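Local coordinates for putative deoxyribonuclease yjjV (Escherichia coli, PDB 1ZZM), which probably acts as a divalent-metal-dependent hydrolase of the TatD family, cleaving ester bonds, at residues 4-9 with 247-252. Residues are numbered along the deposited sequence; the frame is centred on the assembly and turned at random.
Sequences RFIDTH and ALLNNT. With ZN (zinc ion), chain B.
Ile6 and Thr8 meet Leu249 and Thr252 where the first strand of a TIM-barrel fold, 5-7, packs against the C-terminal helix 241-256; strand 5-7 and the segment 247-252 of that helix run at 50° to each other. The side chains of Ile6 and Leu249 lie at about a right angle, and the CG1 branch of Ile6 presses on CD2 of Leu249 at 3.5 Å, tighter than usual for two carbons. Leu249 also lays both methyls and CG against the carbonyl oxygen of Arg4. One helical turn on, the methyl of Thr252 takes over: its CG2 lies 3.8 Å from CG2 of Ile6 and 3.7 Å from CG2 of Thr8, bridging the two residues.

The two branches of Thr252 divide the work. With chi1 at -57°, CG2 is anti to the backbone N and faces the strand, while OG1 sits beside that N and turns back to its own helix, donating to Leu248 O over 2.7 Å. Leu248 O also accepts from Thr252 N, and the two donors arrive from opposite faces of the carbonyl plane. A water completes the polar link, donating to Thr252 OG1 and to Ile6 O, each at 2.9 Å. An alanine in place of Thr252 removes both branches and would probably leave a gap beside the methyls of Ile6 and Thr8, deprive the water of one acceptor and leave Leu248 O with one donor fewer.

The hydroxyl of Thr8 hydrogen-bonds to Leu204 O, on strand 202-204. Around Thr8 the chain turns into the metal site: Asp7 OD1 accepts from His9 N in an Asx turn, the N-H coming from above the carboxylate plane. His9 NE2 then binds zinc at 2.1 Å, alongside His11, Glu97 and a water.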
ATOM      1  N   ARG A   4       9.046 -14.898   5.170  1.00 22.91           N
ATOM      2  CA  ARG A   4      10.046 -13.916   5.506  1.00 20.07           C
ATOM      3  C   ARG A   4       9.650 -12.489   5.109  1.00 19.03           C
ATOM      4  O   ARG A   4      10.184 -11.546   5.673  1.00 16.06           O
ATOM      5  CB  ARG A   4      11.380 -14.284   4.857  1.00 26.55           C
ATOM      6  CG  ARG A   4      12.584 -13.568   5.514  1.00 33.66           C
ATOM      7  CD  ARG A   4      13.849 -13.618   4.659  1.00 37.35           C
ATOM      8  NE  ARG A   4      15.016 -13.114   5.394  1.00 41.29           N
ATOM      9  CZ  ARG A   4      16.173 -12.776   4.827  1.00 42.49           C
ATOM     10  NH1 ARG A   4      16.323 -12.886   3.510  1.00 45.89           N
ATOM     11  NH2 ARG A   4      17.184 -12.335   5.572  1.00 40.34           N
ATOM     12  N   PHE A   5       8.699 -12.344   4.176  1.00 15.58           N
ATOM     13  CA  PHE A   5       8.255 -11.025   3.673  1.00 13.76           C
ATOM     14  C   PHE A   5       6.724 -10.894   3.606  1.00 13.91           C
ATOM     15  O   PHE A   5       6.021 -11.885   3.414  1.00 13.57           O
ATOM     16  CB  PHE A   5       8.723 -10.821   2.231  1.00 13.59           C
ATOM     17  CG  PHE A   5      10.171 -11.063   2.020  1.00 15.00           C
ATOM     18  CD1 PHE A   5      11.122 -10.233   2.615  1.00 15.20           C
ATOM     19  CD2 PHE A   5      10.592 -12.126   1.231  1.00 15.03           C
ATOM     20  CE1 PHE A   5      12.494 -10.466   2.428  1.00 19.14           C
ATOM     21  CE2 PHE A   5      11.951 -12.369   1.033  1.00 18.51           C
ATOM     22  CZ  PHE A   5      12.903 -11.537   1.634  1.00 21.66           C
ATOM     23  N   ILE A   6       6.231  -9.663   3.740  1.00 12.35           N
ATOM     24  CA  ILE A   6       4.809  -9.372   3.611  1.00 14.55           C
ATOM     25  C   ILE A   6       4.708  -8.311   2.520  1.00 12.30           C
ATOM     26  O   ILE A   6       5.305  -7.243   2.657  1.00 12.39           O
ATOM     27  CB  ILE A   6       4.174  -8.750   4.895  1.00 15.33           C
ATOM     28  CG1 ILE A   6       4.315  -9.699   6.085  1.00 17.73           C
ATOM     29  CG2 ILE A   6       2.668  -8.481   4.637  1.00 15.05           C
ATOM     30  CD1 ILE A   6       3.536 -10.921   5.960  1.00 23.50           C
ATOM     31  N   ASP A   7       4.012  -8.616   1.417  1.00 12.87           N
ATOM     32  CA  ASP A   7       3.813  -7.600   0.390  1.00 12.34           C
ATOM     33  C   ASP A   7       2.624  -6.796   0.909  1.00 12.32           C
ATOM     34  O   ASP A   7       1.467  -7.255   0.832  1.00 10.88           O
ATOM     35  CB  ASP A   7       3.444  -8.224  -0.962  1.00 12.29           C
ATOM     36  CG  ASP A   7       3.330  -7.174  -2.088  1.00 14.25           C
ATOM     37  OD1 ASP A   7       3.303  -5.945  -1.806  1.00 12.18           O
ATOM     38  OD2 ASP A   7       3.287  -7.588  -3.265  1.00 12.07           O
ATOM     39  N   THR A   8       2.883  -5.611   1.449  1.00 10.59           N
ATOM     40  CA  THR A   8       1.784  -4.792   1.966  1.00  8.59           C
ATOM     41  C   THR A   8       0.924  -4.070   0.927  1.00  8.62           C
ATOM     42  O   THR A   8       0.050  -3.280   1.288  1.00  8.99           O
ATOM     43  CB  THR A   8       2.293  -3.749   2.959  1.00  6.69           C
ATOM     44  OG1 THR A   8       3.209  -2.861   2.292  1.00 11.10           O
ATOM     45  CG2 THR A   8       3.028  -4.469   4.129  1.00 11.74           C
ATOM     46  N   HIS A   9       1.108  -4.367  -0.361  1.00  9.92           N
ATOM     47  CA  HIS A   9       0.289  -3.651  -1.347  1.00  7.60           C
ATOM     48  C   HIS A   9       0.334  -4.395  -2.686  1.00 10.97           C
ATOM     49  O   HIS A   9       1.245  -4.207  -3.480  1.00 10.87           O
ATOM     50  CB  HIS A   9       0.860  -2.235  -1.524  1.00  8.66           C
ATOM     51  CG  HIS A   9      -0.061  -1.288  -2.232  1.00  7.03           C
ATOM     52  ND1 HIS A   9      -0.774  -0.308  -1.578  1.00  7.24           N
ATOM     53  CD2 HIS A   9      -0.364  -1.163  -3.549  1.00  7.25           C
ATOM     54  CE1 HIS A   9      -1.481   0.381  -2.458  1.00 10.44           C
ATOM     55  NE2 HIS A   9      -1.250  -0.124  -3.660  1.00  5.37           N
ATOM     56  N   ALA A 247      12.576  -6.141  10.780  1.00 16.52           N
ATOM     57  CA  ALA A 247      11.950  -4.847  11.008  1.00 15.98           C
ATOM     58  C   ALA A 247      10.710  -4.666  10.115  1.00 16.52           C
ATOM     59  O   ALA A 247       9.651  -4.214  10.571  1.00 15.00           O
ATOM     60  CB  ALA A 247      12.938  -3.758  10.754  1.00 13.60           C
ATOM     61  N   LEU A 248      10.843  -5.008   8.839  1.00 16.61           N
ATOM     62  CA  LEU A 248       9.719  -4.866   7.925  1.00 15.47           C
ATOM     63  C   LEU A 248       8.548  -5.689   8.453  1.00 13.21           C
ATOM     64  O   LEU A 248       7.413  -5.213   8.438  1.00 12.54           O
ATOM     65  CB  LEU A 248      10.105  -5.327   6.521  1.00 12.88           C
ATOM     66  CG  LEU A 248      11.201  -4.487   5.860  1.00 13.68           C
ATOM     67  CD1 LEU A 248      11.765  -5.252   4.701  1.00 13.34           C
ATOM     68  CD2 LEU A 248      10.635  -3.105   5.435  1.00 14.41           C
ATOM     69  N   LEU A 249       8.811  -6.910   8.934  1.00 12.58           N
ATOM     70  CA  LEU A 249       7.727  -7.731   9.470  1.00 15.04           C
ATOM     71  C   LEU A 249       7.133  -7.075  10.700  1.00 13.68           C
ATOM     72  O   LEU A 249       5.922  -6.978  10.810  1.00 11.59           O
ATOM     73  CB  LEU A 249       8.185  -9.169   9.816  1.00 14.41           C
ATOM     74  CG  LEU A 249       8.536 -10.096   8.639  1.00 19.58           C
ATOM     75  CD1 LEU A 249       9.110 -11.395   9.168  1.00 13.61           C
ATOM     76  CD2 LEU A 249       7.292 -10.386   7.767  1.00 21.00           C
ATOM     77  N   ASN A 250       7.973  -6.598  11.615  1.00 13.70           N
ATOM     78  CA  ASN A 250       7.448  -5.962  12.839  1.00 15.06           C
ATOM     79  C   ASN A 250       6.638  -4.682  12.566  1.00 12.28           C
ATOM     80  O   ASN A 250       5.617  -4.429  13.202  1.00 10.41           O
ATOM     81  CB  ASN A 250       8.592  -5.608  13.797  1.00 19.64           C
ATOM     82  CG  ASN A 250       9.258  -6.837  14.396  1.00 26.53           C
ATOM     83  OD1 ASN A 250       8.765  -7.963  14.261  1.00 29.44           O
ATOM     84  ND2 ASN A 250      10.383  -6.623  15.071  1.00 31.14           N
ATOM     85  N   ASN A 251       7.127  -3.889  11.627  1.00 11.03           N
ATOM     86  CA  ASN A 251       6.492  -2.642  11.224  1.00 13.84           C
ATOM     87  C   ASN A 251       5.096  -2.918  10.669  1.00 11.55           C
ATOM     88  O   ASN A 251       4.119  -2.211  11.001  1.00  9.27           O
ATOM     89  CB  ASN A 251       7.349  -1.959  10.146  1.00 11.36           C
ATOM     90  CG  ASN A 251       8.701  -1.484  10.679  1.00 14.33           C
ATOM     91  OD1 ASN A 251       8.957  -1.509  11.893  1.00 12.53           O
ATOM     92  ND2 ASN A 251       9.563  -1.032   9.780  1.00 12.97           N
ATOM     93  N   THR A 252       5.014  -3.939   9.813  1.00  9.34           N
ATOM     94  CA  THR A 252       3.760  -4.353   9.195  1.00 10.72           C
ATOM     95  C   THR A 252       2.770  -4.800  10.288  1.00 12.55           C
ATOM     96  O   THR A 252       1.595  -4.460  10.268  1.00 14.14           O
ATOM     97  CB  THR A 252       4.038  -5.497   8.193  1.00 11.86           C
ATOM     98  OG1 THR A 252       4.994  -5.045   7.223  1.00 12.70           O
ATOM     99  CG2 THR A 252       2.734  -5.958   7.485  1.00 13.12           C
TER
HETATM  100 ZN    ZN B 401      -2.174   0.381  -5.462  1.00 12.45          ZN
HETATM  101  O   HOH W   1       6.357  -5.507   4.735  1.00 12.69           O
HETATM  102  O   HOH W   2      -1.983   1.947  -6.729  1.00 10.79           O